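Local coordinates for ABC transporter, substrate binding protein (Mannopine) (Agrobacterium fabrum, PDB 5L9S) that probably binds the opine mannopine in the periplasm and delivers it to an ABC transporter, at residues S108-L113 with A231-D236; S141-D146 with V187-G192; F145-R150 with A312-L317; R150-A155 with R176-L181. All coordinates share one frame; numbering follows the deposited sequence.

Contact 1 of 4, residues S108-L113 with A231-D236; sequences STSTLL and AFLVGD
Ser108 pairs with Gly235 in a non-hydrogen-bonded antiparallel pair, and its CB lies 3.5 Å from Leu233 CG. Thr109 follows as a hydrogen-bonded pair with Val234: Thr109 N donates to Val234 O at 2.8 Å (168° at the hydrogen), and Val234 N returns a bond to Thr109 O. At Ser110, a non-hydrogen-bonded pair, OG reaches Leu233 CD1 at 3.3 Å while the CA-H points at Phe232 O. Thr111 pairs with Phe232 through two more backbone bonds, the straighter being Phe232 N to Thr111 O (2.8 Å, 167° at the hydrogen). Because chi1 of Thr111 (-54°) sets OG1 beside the backbone N, the hydroxyl can share a water with Phe232 O, lying 2.6 Å from that water. Leu112 ends the contact with its CB 3.8 Å from Ala231 CB. Long paired strands of this kind are consistent with the interdomain strands of type 2 periplasmic binding proteins. Strand 206-210 extends the sheet beyond strand 103-116, helix 149-158 covers the Thr111, Phe232 and Val234 face, and the loop at Ile302 packs on Ala231 and Leu233.

Contact 2 of 4, residues S141-D146 with V187-G192; sequences SFPNFD and VWWRTG
Trp189 holds CG between its backbone N and carbonyl carbon (chi1 64°), which lays the indole flat under Pro143, and Phe145, at a strained chi1 of 33°, swings its ring onto the same indole face. Pro143 CB sits over the face of the six-membered ring of Trp189, 3.6 Å from the centroid, a CH-pi contact. Beside it the Phe145 ring turns an edge to that face in an offset edge-to-face pair, planes 87° apart, with Phe145 CE2 3.7 Å from Trp189 CZ3. Ser141 OG comes in at the indole edge, 3.2 Å from Trp189 CD1, and the indole NE1 is fixed by a hydrogen bond to Gln208 O of strand 206-210, which pairs with strand 140-143. Beneath these groups, strands 140-143 and 185-189 run parallel as neighbours, joined in a beta-alpha-beta crossover of an alpha/beta lobe, with helices 149-158 and 171-181 in the connection. Phe142 N donates to Val187 O at 3.2 Å, and Asn144 N to Trp189 O at 2.7 Å; the bond from Trp189 N to Phe142 O is weak and bent. From the opposite face of the sheet Trp188 presents CZ3 to Phe142 CB at 3.5 Å, while its CB meets that of Asn144, whose OD1 accepts from Trp321 NE1. Further along the chain, the bent chain of Arg190 brings NH2 to Asp146 OD2, 3.1 Å away: a salt bridge whose hydrogen bond is weak, with Phe145 CA over the guanidinium face.

Contact 3 of 4, residues F145-R150 with A312-L317; sequences FDDPWR and ANMGML
Asp147 and Met314 make the closest approach: the thioether SD lies 3.1 Å from carboxylate OD2, and Met314 CE is 3.3 Å from the same oxygen. This is short, close packing and not a hydrogen bond, and since Met314 departs from standard torsions (chi1 -121°, with bends at chi2 and chi3) its detail is doubtful. Leu317 sets its CB toward 145-150 and touches three residues. Its CD1 stands 3.9 Å from Asp147 OD1 and 4.2 Å from Trp149 CB, while its CB faces Pro148 CD at 4.1 Å. Asp147 OD1 is held by the helix start: with CG opposite the backbone N (chi1 -159°), it accepts from Trp149 N at 2.9 Å, met nearly end-on to its C-O bond, an Asx turn that caps the start of helix 149-158. Pro148, the middle residue of this turn, packs on Leu317 and Trp321 of the C-terminal helix 307-325. That helix is kinked here, yet Leu317 N still bonds to Asn313 O, and Leu317 leans on Trp309. Further out, the indole of Trp149 packs on Ile310 of the same C-terminal helix and on Val234 of strand 224-240.

Contact 4 of 4, residues R150-A155 with R176-L181; sequences RVLAAA and RKLDEL
Leu178 is the bump and the surface of helix 150-155 the hollow: its isobutyl end fits among Val151, Leu152 and Ala155. One methyl, Leu178 CD1, touches both Val151 CG1 at 3.7 Å and Leu152 CD2 at 3.8 Å; within these two segments the other, CD2, meets Val151 CG1. The branch carbon, CG, rests 4.2 Å from Ala155 CB, so the small alanine flanks the stem, while Leu152 lies ahead of the CD1 tip and Val151 beside both methyls. With chi1 at -92° the leucine departs from a standard rotamer to reach in, and it meets both Val151 and Leu152 at about a right angle. The helix axes themselves are 9.4 Å apart at closest and turned by 87°, a nearly perpendicular crossing that confines contact to one patch. These two helices form the helical part of the crossover between strands 140-143 and 185-189, packed together beside the sheet. At the patch's edge Ala155 and Lys177 are the nearest backbones, CA to CA 5.8 Å. Lys177 CB lies 4.0 Å from Ala155 CB, and its CG passes Ala155 O at 3.4 Å; a bend at chi2 (73°) then leads the chain away, toward a weak salt bridge from NZ to Glu180 OE2. Trp321 and Trp324 of helix 307-325 also pack on Leu178, while Phe142 and Pro143 of the neighbouring strand press on Val151.

Segments 108-113, 141-146, 145-150, 150-155, 176-181, 187-192, 231-236 and 312-317 follow in that order. Contact 4 falls within the span of contact 2, both fall within that of contact 1, and contact 3 crosses contact 1. Contacts 1 and 2 reach the same mixed sheet, centres 15 Å apart, without touching. Helix 149-158 links the rest: contacts 3 and 4 share Arg150, their centres 13 Å apart, and contacts 2 and 3 share Phe145 and Asp146 in the loop leading into it. From this helix Trp149 and Arg150 also meet Phe232 of contact 1. The long strands, the parallel strand pair and the C-terminal helix are joined through helix 149-158, consistent with a lobe attached to interdomain strands.

Contact 1 of 4, residues S108-L113 with A231-D236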
loop_
_atom_site.group_PDB
_atom_site.type_symbol
_atom_site.label_atom_id
_atom_site.label_comp_id
_atom_site.label_asym_id
_atom_site.label_seq_id
_atom_site.Cartn_x
_atom_site.Cartn_y
_atom_site.Cartn_z
ATOM N N SER A 108 2.058 -2.271 4.507
ATOM C CA SER A 108 1.244 -2.315 3.288
ATOM C C SER A 108 -0.252 -2.180 3.584
ATOM O O SER A 108 -0.738 -2.529 4.656
ATOM C CB SER A 108 1.544 -3.554 2.446
ATOM O OG SER A 108 2.852 -3.576 1.910
ATOM N N THR A 109 -0.965 -1.646 2.628
ATOM C CA THR A 109 -2.367 -1.384 2.766
ATOM C C THR A 109 -3.078 -2.142 1.661
ATOM O O THR A 109 -2.492 -2.410 0.608
ATOM C CB THR A 109 -2.563 0.151 2.877
ATOM O OG1 THR A 109 -2.282 0.489 4.237
ATOM C CG2 THR A 109 -3.968 0.601 2.595
ATOM N N SER A 110 -4.319 -2.531 1.920
ATOM C CA SER A 110 -5.106 -3.279 0.967
ATOM C C SER A 110 -6.165 -2.437 0.263
ATOM O O SER A 110 -6.720 -1.499 0.834
ATOM C CB SER A 110 -5.757 -4.484 1.643
ATOM O OG SER A 110 -4.806 -5.434 2.094
ATOM N N THR A 111 -6.405 -2.771 -0.999
ATOM C CA THR A 111 -7.462 -2.225 -1.848
ATOM C C THR A 111 -8.159 -3.516 -2.244
ATOM O O THR A 111 -7.539 -4.410 -2.805
ATOM C CB THR A 111 -6.935 -1.397 -3.051
ATOM O OG1 THR A 111 -6.041 -0.377 -2.600
ATOM C CG2 THR A 111 -8.052 -0.710 -3.800
ATOM N N LEU A 112 -9.390 -3.675 -1.809
ATOM C CA LEU A 112 -10.094 -4.919 -2.030
ATOM C C LEU A 112 -11.560 -4.747 -2.368
ATOM O O LEU A 112 -12.081 -3.630 -2.392
ATOM C CB LEU A 112 -9.947 -5.843 -0.783
ATOM C CG LEU A 112 -9.964 -5.259 0.649
ATOM C CD1 LEU A 112 -11.234 -4.445 0.955
ATOM C CD2 LEU A 112 -9.837 -6.349 1.630
ATOM N N LEU A 113 -12.217 -5.885 -2.581
ATOM C CA LEU A 113 -13.618 -6.015 -2.863
ATOM C C LEU A 113 -14.348 -5.941 -1.539
ATOM O O LEU A 113 -14.113 -6.752 -0.647
ATOM C CB LEU A 113 -13.870 -7.377 -3.547
ATOM C CG LEU A 113 -15.333 -7.790 -3.770
ATOM C CD1 LEU A 113 -16.008 -6.901 -4.734
ATOM C CD2 LEU A 113 -15.406 -9.168 -4.274
ATOM N N ALA A 231 -7.090 -9.243 -3.490
ATOM C CA ALA A 231 -6.878 -7.929 -2.869
ATOM C C ALA A 231 -5.508 -7.386 -3.275
ATOM O O ALA A 231 -4.566 -8.150 -3.431
ATOM C CB ALA A 231 -6.952 -8.048 -1.352
ATOM N N PHE A 232 -5.403 -6.081 -3.485
ATOM C CA PHE A 232 -4.146 -5.458 -3.869
ATOM C C PHE A 232 -3.410 -4.929 -2.630
ATOM O O PHE A 232 -3.896 -4.013 -1.956
ATOM C CB PHE A 232 -4.381 -4.383 -4.941
ATOM C CG PHE A 232 -5.126 -4.907 -6.152
ATOM C CD1 PHE A 232 -4.447 -5.545 -7.193
ATOM C CD2 PHE A 232 -6.508 -4.759 -6.258
ATOM C CE1 PHE A 232 -5.142 -6.059 -8.295
ATOM C CE2 PHE A 232 -7.198 -5.264 -7.373
ATOM C CZ PHE A 232 -6.513 -5.920 -8.373
ATOM N N LEU A 233 -2.258 -5.543 -2.309
ATOM C CA LEU A 233 -1.423 -5.150 -1.162
ATOM C C LEU A 233 -0.303 -4.261 -1.610
ATOM O O LEU A 233 0.645 -4.730 -2.223
ATOM C CB LEU A 233 -0.895 -6.368 -0.405
ATOM C CG LEU A 233 -0.370 -6.107 1.004
ATOM C CD1 LEU A 233 -1.485 -5.764 1.973
ATOM C CD2 LEU A 233 0.417 -7.282 1.504
ATOM N N VAL A 234 -0.454 -2.957 -1.377
ATOM C CA VAL A 234 0.488 -1.921 -1.806
ATOM C C VAL A 234 0.927 -1.145 -0.583
ATOM O O VAL A 234 0.095 -0.671 0.189
ATOM C CB VAL A 234 -0.142 -0.975 -2.891
ATOM C CG1 VAL A 234 0.877 0.030 -3.427
ATOM C CG2 VAL A 234 -0.740 -1.769 -4.052
ATOM N N GLY A 235 2.218 -0.966 -0.433
ATOM C CA GLY A 235 2.706 -0.194 0.697
ATOM C C GLY A 235 3.756 0.858 0.424
ATOM O O GLY A 235 3.952 1.310 -0.711
ATOM N N ASP A 236 4.387 1.283 1.522
ATOM C CA ASP A 236 5.425 2.300 1.581
ATOM C C ASP A 236 6.764 1.674 1.835
ATOM O O ASP A 236 6.860 0.692 2.576
ATOM C CB ASP A 236 5.120 3.331 2.699
ATOM C CG ASP A 236 3.980 4.311 2.426
ATOM O OD1 ASP A 236 3.290 4.162 1.382
ATOM O OD2 ASP A 236 3.778 5.228 3.252
HETATM O O HOH W 1 -3.577 -1.176 -2.223
#

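Contact 2 of 4, residues S141-D146 with V187-G192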
loop_
_atom_site.group_PDB
_atom_site.type_symbol
_atom_site.label_atom_id
_atom_site.label_comp_id
_atom_site.label_asym_id
_atom_site.label_seq_id
_atom_site.Cartn_x
_atom_site.Cartn_y
_atom_site.Cartn_z
ATOM N N SER A 141 -18.831 0.371 -7.546
ATOM C CA SER A 141 -17.986 1.525 -7.251
ATOM C C SER A 141 -16.529 1.172 -7.461
ATOM O O SER A 141 -16.080 0.102 -7.041
ATOM C CB SER A 141 -18.219 2.022 -5.827
ATOM O OG SER A 141 -17.315 3.065 -5.500
ATOM N N PHE A 142 -15.798 2.052 -8.155
ATOM C CA PHE A 142 -14.365 1.869 -8.383
ATOM C C PHE A 142 -13.699 3.186 -8.131
ATOM O O PHE A 142 -14.325 4.204 -8.415
ATOM C CB PHE A 142 -14.069 1.482 -9.841
ATOM C CG PHE A 142 -14.178 0.029 -10.206
ATOM C CD1 PHE A 142 -13.241 -0.890 -9.750
ATOM C CD2 PHE A 142 -15.186 -0.417 -11.052
ATOM C CE1 PHE A 142 -13.334 -2.241 -10.099
ATOM C CE2 PHE A 142 -15.281 -1.767 -11.401
ATOM C CZ PHE A 142 -14.348 -2.669 -10.929
ATOM N N PRO A 143 -12.412 3.225 -7.700
ATOM C CA PRO A 143 -11.740 4.531 -7.583
ATOM C C PRO A 143 -11.507 5.164 -8.947
ATOM O O PRO A 143 -11.354 4.486 -9.968
ATOM C CB PRO A 143 -10.413 4.211 -6.917
ATOM C CG PRO A 143 -10.173 2.780 -7.163
ATOM C CD PRO A 143 -11.509 2.114 -7.326
ATOM N N ASN A 144 -11.538 6.470 -8.956
ATOM C CA ASN A 144 -11.255 7.261 -10.131
ATOM C C ASN A 144 -10.204 8.295 -9.777
ATOM O O ASN A 144 -10.476 9.493 -9.625
ATOM C CB ASN A 144 -12.511 7.857 -10.779
ATOM C CG ASN A 144 -12.211 8.838 -11.893
ATOM O OD1 ASN A 144 -11.369 8.590 -12.776
ATOM N ND2 ASN A 144 -12.836 10.003 -11.817
ATOM N N PHE A 145 -9.011 7.779 -9.540
ATOM C CA PHE A 145 -7.816 8.569 -9.345
ATOM C C PHE A 145 -6.948 8.215 -10.549
ATOM O O PHE A 145 -7.254 7.232 -11.250
ATOM C CB PHE A 145 -7.138 8.380 -7.970
ATOM C CG PHE A 145 -7.198 7.036 -7.276
ATOM C CD1 PHE A 145 -6.724 5.887 -7.908
ATOM C CD2 PHE A 145 -7.601 6.942 -5.943
ATOM C CE1 PHE A 145 -6.708 4.665 -7.236
ATOM C CE2 PHE A 145 -7.582 5.722 -5.275
ATOM C CZ PHE A 145 -7.123 4.595 -5.923
ATOM N N ASP A 146 -5.965 9.076 -10.858
ATOM C CA ASP A 146 -5.128 9.057 -12.055
ATOM C C ASP A 146 -4.530 7.693 -12.464
ATOM O O ASP A 146 -4.495 7.432 -13.671
ATOM C CB ASP A 146 -4.041 10.127 -11.977
ATOM C CG ASP A 146 -4.602 11.527 -12.185
ATOM O OD1 ASP A 146 -5.260 11.762 -13.234
ATOM O OD2 ASP A 146 -4.383 12.389 -11.310
ATOM N N VAL A 187 -20.692 5.005 -8.739
ATOM C CA VAL A 187 -19.738 5.755 -7.931
ATOM C C VAL A 187 -18.305 5.592 -8.466
ATOM O O VAL A 187 -17.784 4.479 -8.542
ATOM C CB VAL A 187 -19.864 5.393 -6.399
ATOM C CG1 VAL A 187 -18.783 6.079 -5.559
ATOM C CG2 VAL A 187 -21.255 5.711 -5.846
ATOM N N TRP A 188 -17.673 6.709 -8.808
ATOM C CA TRP A 188 -16.278 6.769 -9.224
ATOM C C TRP A 188 -15.608 7.646 -8.186
ATOM O O TRP A 188 -15.495 8.862 -8.371
ATOM C CB TRP A 188 -16.153 7.372 -10.620
ATOM C CG TRP A 188 -16.618 6.484 -11.728
ATOM C CD1 TRP A 188 -17.728 6.657 -12.497
ATOM C CD2 TRP A 188 -15.941 5.320 -12.246
ATOM N NE1 TRP A 188 -17.800 5.665 -13.450
ATOM C CE2 TRP A 188 -16.703 4.847 -13.335
ATOM C CE3 TRP A 188 -14.747 4.658 -11.918
ATOM C CZ2 TRP A 188 -16.339 3.711 -14.067
ATOM C CZ3 TRP A 188 -14.372 3.551 -12.666
ATOM C CH2 TRP A 188 -15.171 3.080 -13.716
ATOM N N TRP A 189 -15.260 7.049 -7.046
ATOM C CA TRP A 189 -14.683 7.780 -5.913
ATOM C C TRP A 189 -13.232 8.258 -6.139
ATOM O O TRP A 189 -12.355 7.498 -6.541
ATOM C CB TRP A 189 -14.808 6.989 -4.593
ATOM C CG TRP A 189 -14.052 5.683 -4.512
ATOM C CD1 TRP A 189 -14.549 4.442 -4.775
ATOM C CD2 TRP A 189 -12.736 5.482 -3.970
ATOM N NE1 TRP A 189 -13.624 3.483 -4.455
ATOM C CE2 TRP A 189 -12.493 4.092 -3.975
ATOM C CE3 TRP A 189 -11.712 6.345 -3.528
ATOM C CZ2 TRP A 189 -11.272 3.542 -3.556
ATOM C CZ3 TRP A 189 -10.513 5.797 -3.097
ATOM C CH2 TRP A 189 -10.300 4.411 -3.120
ATOM N N ARG A 190 -12.983 9.531 -5.835
ATOM C CA ARG A 190 -11.645 10.097 -5.978
ATOM C C ARG A 190 -10.924 10.101 -4.624
ATOM O O ARG A 190 -9.699 9.938 -4.567
ATOM C CB ARG A 190 -11.704 11.483 -6.638
ATOM C CG ARG A 190 -10.358 11.931 -7.186
ATOM C CD ARG A 190 -10.447 12.782 -8.439
ATOM N NE ARG A 190 -9.452 12.363 -9.429
ATOM C CZ ARG A 190 -8.140 12.578 -9.336
ATOM N NH1 ARG A 190 -7.635 13.219 -8.287
ATOM N NH2 ARG A 190 -7.324 12.149 -10.287
ATOM N N THR A 191 -11.714 10.198 -3.539
ATOM C CA THR A 191 -11.285 10.244 -2.134
ATOM C C THR A 191 -11.884 9.069 -1.340
ATOM O O THR A 191 -12.953 8.564 -1.693
ATOM C CB THR A 191 -11.795 11.607 -1.564
ATOM O OG1 THR A 191 -11.225 12.677 -2.315
ATOM C CG2 THR A 191 -11.478 11.830 -0.115
ATOM N N GLY A 192 -11.221 8.706 -0.237
ATOM C CA GLY A 192 -11.712 7.713 0.712
ATOM C C GLY A 192 -13.018 8.166 1.337
ATOM O O GLY A 192 -13.939 7.359 1.505
#

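Contact 3 of 4, residues F145-R150 with A312-L317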
loop_
_atom_site.group_PDB
_atom_site.type_symbol
_atom_site.label_atom_id
_atom_site.label_comp_id
_atom_site.label_asym_id
_atom_site.label_seq_id
_atom_site.Cartn_x
_atom_site.Cartn_y
_atom_site.Cartn_z
ATOM N N PHE A 145 -9.011 7.779 -9.540
ATOM C CA PHE A 145 -7.816 8.569 -9.345
ATOM C C PHE A 145 -6.948 8.215 -10.549
ATOM O O PHE A 145 -7.254 7.232 -11.250
ATOM C CB PHE A 145 -7.138 8.380 -7.970
ATOM C CG PHE A 145 -7.198 7.036 -7.276
ATOM C CD1 PHE A 145 -6.724 5.887 -7.908
ATOM C CD2 PHE A 145 -7.601 6.942 -5.943
ATOM C CE1 PHE A 145 -6.708 4.665 -7.236
ATOM C CE2 PHE A 145 -7.582 5.722 -5.275
ATOM C CZ PHE A 145 -7.123 4.595 -5.923
ATOM N N ASP A 146 -5.965 9.076 -10.858
ATOM C CA ASP A 146 -5.128 9.057 -12.055
ATOM C C ASP A 146 -4.530 7.693 -12.464
ATOM O O ASP A 146 -4.495 7.432 -13.671
ATOM C CB ASP A 146 -4.041 10.127 -11.977
ATOM C CG ASP A 146 -4.602 11.527 -12.185
ATOM O OD1 ASP A 146 -5.260 11.762 -13.234
ATOM O OD2 ASP A 146 -4.383 12.389 -11.310
ATOM N N ASP A 147 -4.107 6.815 -11.535
ATOM C CA ASP A 147 -3.617 5.519 -12.027
ATOM C C ASP A 147 -4.688 4.437 -11.907
ATOM O O ASP A 147 -5.138 4.133 -10.801
ATOM C CB ASP A 147 -2.264 5.069 -11.427
ATOM C CG ASP A 147 -1.495 4.022 -12.248
ATOM O OD1 ASP A 147 -2.129 3.059 -12.738
ATOM O OD2 ASP A 147 -0.249 4.120 -12.322
ATOM N N PRO A 148 -5.073 3.829 -13.055
ATOM C CA PRO A 148 -6.116 2.792 -13.036
ATOM C C PRO A 148 -5.634 1.330 -12.915
ATOM O O PRO A 148 -6.447 0.412 -13.078
ATOM C CB PRO A 148 -6.743 2.989 -14.413
ATOM C CG PRO A 148 -5.571 3.310 -15.294
ATOM C CD PRO A 148 -4.650 4.128 -14.447
ATOM N N TRP A 149 -4.330 1.097 -12.726
ATOM C CA TRP A 149 -3.783 -0.256 -12.791
ATOM C C TRP A 149 -4.555 -1.302 -11.958
ATOM O O TRP A 149 -4.716 -2.435 -12.440
ATOM C CB TRP A 149 -2.273 -0.288 -12.492
ATOM C CG TRP A 149 -1.864 -0.160 -11.052
ATOM C CD1 TRP A 149 -1.487 0.983 -10.393
ATOM C CD2 TRP A 149 -1.740 -1.232 -10.101
ATOM N NE1 TRP A 149 -1.155 0.691 -9.092
ATOM C CE2 TRP A 149 -1.297 -0.664 -8.886
ATOM C CE3 TRP A 149 -1.983 -2.623 -10.151
ATOM C CZ2 TRP A 149 -1.033 -1.443 -7.757
ATOM C CZ3 TRP A 149 -1.733 -3.387 -9.026
ATOM C CH2 TRP A 149 -1.229 -2.805 -7.862
ATOM N N ARG A 150 -5.041 -0.929 -10.734
ATOM C CA ARG A 150 -5.801 -1.831 -9.863
ATOM C C ARG A 150 -7.207 -2.084 -10.400
ATOM O O ARG A 150 -7.776 -3.129 -10.143
ATOM C CB ARG A 150 -5.906 -1.260 -8.455
ATOM C CG ARG A 150 -4.686 -1.421 -7.575
ATOM C CD ARG A 150 -5.148 -0.851 -6.280
ATOM N NE ARG A 150 -4.197 0.030 -5.604
ATOM C CZ ARG A 150 -3.882 1.258 -5.983
ATOM N NH1 ARG A 150 -4.357 1.753 -7.123
ATOM N NH2 ARG A 150 -3.036 1.977 -5.269
ATOM N N ALA A 312 6.900 1.823 -16.098
ATOM C CA ALA A 312 7.162 1.853 -17.535
ATOM C C ALA A 312 5.912 2.158 -18.360
ATOM O O ALA A 312 6.027 2.833 -19.396
ATOM C CB ALA A 312 7.765 0.532 -17.989
ATOM N N ASN A 313 4.726 1.674 -17.914
ATOM C CA ASN A 313 3.489 1.866 -18.671
ATOM C C ASN A 313 2.556 2.943 -18.091
ATOM O O ASN A 313 1.452 3.127 -18.605
ATOM C CB ASN A 313 2.771 0.535 -18.859
ATOM C CG ASN A 313 3.571 -0.457 -19.659
ATOM O OD1 ASN A 313 3.527 -0.476 -20.889
ATOM N ND2 ASN A 313 4.346 -1.291 -18.983
ATOM N N MET A 314 3.037 3.707 -17.109
ATOM C CA MET A 314 2.317 4.781 -16.415
ATOM C C MET A 314 1.656 5.846 -17.321
ATOM O O MET A 314 0.459 6.101 -17.162
ATOM C CB MET A 314 3.239 5.461 -15.397
ATOM C CG MET A 314 2.727 5.393 -13.995
ATOM S SD MET A 314 1.213 6.348 -13.898
ATOM C CE MET A 314 1.346 6.969 -12.191
ATOM N N GLY A 315 2.443 6.470 -18.208
ATOM C CA GLY A 315 1.971 7.506 -19.126
ATOM C C GLY A 315 0.829 7.037 -19.999
ATOM O O GLY A 315 -0.238 7.658 -20.024
ATOM N N MET A 316 1.045 5.890 -20.674
ATOM C CA MET A 316 0.078 5.210 -21.536
ATOM C C MET A 316 -1.238 4.971 -20.785
ATOM O O MET A 316 -2.295 5.292 -21.328
ATOM C CB MET A 316 0.670 3.874 -22.050
ATOM C CG MET A 316 -0.164 3.181 -23.112
ATOM S SD MET A 316 -1.233 1.879 -22.429
ATOM C CE MET A 316 -1.674 0.986 -23.949
ATOM N N LEU A 317 -1.159 4.440 -19.535
ATOM C CA LEU A 317 -2.305 4.109 -18.685
ATOM C C LEU A 317 -3.188 5.303 -18.347
ATOM O O LEU A 317 -4.398 5.236 -18.573
ATOM C CB LEU A 317 -1.868 3.382 -17.396
ATOM C CG LEU A 317 -1.299 1.964 -17.501
ATOM C CD1 LEU A 317 -1.024 1.402 -16.106
ATOM C CD2 LEU A 317 -2.219 1.047 -18.275
#

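Contact 4 of 4, residues R150-A155 with R176-L181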
loop_
_atom_site.group_PDB
_atom_site.type_symbol
_atom_site.label_atom_id
_atom_site.label_comp_id
_atom_site.label_asym_id
_atom_site.label_seq_id
_atom_site.Cartn_x
_atom_site.Cartn_y
_atom_site.Cartn_z
ATOM N N ARG A 150 -5.041 -0.929 -10.734
ATOM C CA ARG A 150 -5.801 -1.831 -9.863
ATOM C C ARG A 150 -7.207 -2.084 -10.400
ATOM O O ARG A 150 -7.776 -3.129 -10.143
ATOM C CB ARG A 150 -5.906 -1.260 -8.455
ATOM C CG ARG A 150 -4.686 -1.421 -7.575
ATOM C CD ARG A 150 -5.148 -0.851 -6.280
ATOM N NE ARG A 150 -4.197 0.030 -5.604
ATOM C CZ ARG A 150 -3.882 1.258 -5.983
ATOM N NH1 ARG A 150 -4.357 1.753 -7.123
ATOM N NH2 ARG A 150 -3.036 1.977 -5.269
ATOM N N VAL A 151 -7.797 -1.105 -11.080
ATOM C CA VAL A 151 -9.126 -1.246 -11.686
ATOM C C VAL A 151 -9.002 -2.212 -12.894
ATOM O O VAL A 151 -9.832 -3.112 -13.053
ATOM C CB VAL A 151 -9.741 0.131 -12.066
ATOM C CG1 VAL A 151 -10.992 -0.020 -12.915
ATOM C CG2 VAL A 151 -10.063 0.934 -10.818
ATOM N N LEU A 152 -7.942 -2.033 -13.707
ATOM C CA LEU A 152 -7.596 -2.850 -14.869
ATOM C C LEU A 152 -7.243 -4.279 -14.475
ATOM O O LEU A 152 -7.767 -5.219 -15.068
ATOM C CB LEU A 152 -6.434 -2.187 -15.647
ATOM C CG LEU A 152 -6.739 -0.812 -16.306
ATOM C CD1 LEU A 152 -5.519 -0.270 -17.014
ATOM C CD2 LEU A 152 -7.878 -0.908 -17.300
ATOM N N ALA A 153 -6.388 -4.443 -13.438
ATOM C CA ALA A 153 -6.027 -5.748 -12.872
ATOM C C ALA A 153 -7.258 -6.471 -12.260
ATOM O O ALA A 153 -7.346 -7.689 -12.406
ATOM C CB ALA A 153 -4.911 -5.596 -11.846
ATOM N N ALA A 154 -8.222 -5.740 -11.627
ATOM C CA ALA A 154 -9.461 -6.352 -11.105
ATOM C C ALA A 154 -10.280 -6.895 -12.270
ATOM O O ALA A 154 -10.813 -7.989 -12.160
ATOM C CB ALA A 154 -10.292 -5.342 -10.319
ATOM N N ALA A 155 -10.325 -6.160 -13.408
ATOM C CA ALA A 155 -11.056 -6.538 -14.629
ATOM C C ALA A 155 -10.476 -7.793 -15.213
ATOM O O ALA A 155 -11.224 -8.706 -15.554
ATOM C CB ALA A 155 -11.014 -5.409 -15.652
ATOM N N ARG A 176 -11.936 -3.886 -22.307
ATOM C CA ARG A 176 -13.026 -4.653 -22.927
ATOM C C ARG A 176 -13.940 -5.174 -21.794
ATOM O O ARG A 176 -15.162 -5.020 -21.873
ATOM C CB ARG A 176 -12.439 -5.840 -23.715
ATOM C CG ARG A 176 -12.847 -5.977 -25.170
ATOM C CD ARG A 176 -12.133 -7.196 -25.769
ATOM N NE ARG A 176 -10.786 -6.827 -26.163
ATOM C CZ ARG A 176 -9.684 -7.574 -26.086
ATOM N NH1 ARG A 176 -9.735 -8.810 -25.589
ATOM N NH2 ARG A 176 -8.524 -7.090 -26.497
ATOM N N LYS A 177 -13.329 -5.732 -20.721
ATOM C CA LYS A 177 -14.043 -6.243 -19.553
ATOM C C LYS A 177 -14.752 -5.112 -18.792
ATOM O O LYS A 177 -15.925 -5.282 -18.428
ATOM C CB LYS A 177 -13.117 -7.071 -18.633
ATOM C CG LYS A 177 -13.832 -7.889 -17.527
ATOM C CD LYS A 177 -14.575 -9.123 -18.059
ATOM C CE LYS A 177 -15.231 -9.940 -16.979
ATOM N NZ LYS A 177 -16.194 -10.922 -17.545
ATOM N N LEU A 178 -14.054 -3.953 -18.587
ATOM C CA LEU A 178 -14.612 -2.781 -17.904
ATOM C C LEU A 178 -15.851 -2.237 -18.556
ATOM O O LEU A 178 -16.735 -1.792 -17.834
ATOM C CB LEU A 178 -13.598 -1.665 -17.722
ATOM C CG LEU A 178 -12.852 -1.729 -16.421
ATOM C CD1 LEU A 178 -11.599 -0.904 -16.476
ATOM C CD2 LEU A 178 -13.745 -1.324 -15.248
ATOM N N ASP A 179 -15.927 -2.278 -19.914
ATOM C CA ASP A 179 -17.072 -1.809 -20.710
ATOM C C ASP A 179 -18.355 -2.584 -20.378
ATOM O O ASP A 179 -19.428 -1.981 -20.339
ATOM C CB ASP A 179 -16.759 -1.832 -22.231
ATOM C CG ASP A 179 -15.835 -0.730 -22.767
ATOM O OD1 ASP A 179 -16.054 0.462 -22.419
ATOM O OD2 ASP A 179 -14.954 -1.048 -23.609
ATOM N N GLU A 180 -18.235 -3.904 -20.087
ATOM C CA GLU A 180 -19.354 -4.777 -19.709
ATOM C C GLU A 180 -20.001 -4.318 -18.402
ATOM O O GLU A 180 -21.216 -4.467 -18.235
ATOM C CB GLU A 180 -18.885 -6.223 -19.500
ATOM C CG GLU A 180 -18.319 -6.916 -20.721
ATOM C CD GLU A 180 -17.920 -8.363 -20.485
ATOM O OE1 GLU A 180 -17.175 -8.907 -21.333
ATOM O OE2 GLU A 180 -18.339 -8.951 -19.457
ATOM N N LEU A 181 -19.187 -3.774 -17.481
ATOM C CA LEU A 181 -19.627 -3.344 -16.161
ATOM C C LEU A 181 -19.964 -1.856 -16.023
ATOM O O LEU A 181 -20.792 -1.514 -15.177
ATOM C CB LEU A 181 -18.559 -3.742 -15.118
ATOM C CG LEU A 181 -18.983 -3.781 -13.648
ATOM C CD1 LEU A 181 -20.091 -4.822 -13.403
ATOM C CD2 LEU A 181 -17.786 -4.052 -12.758
#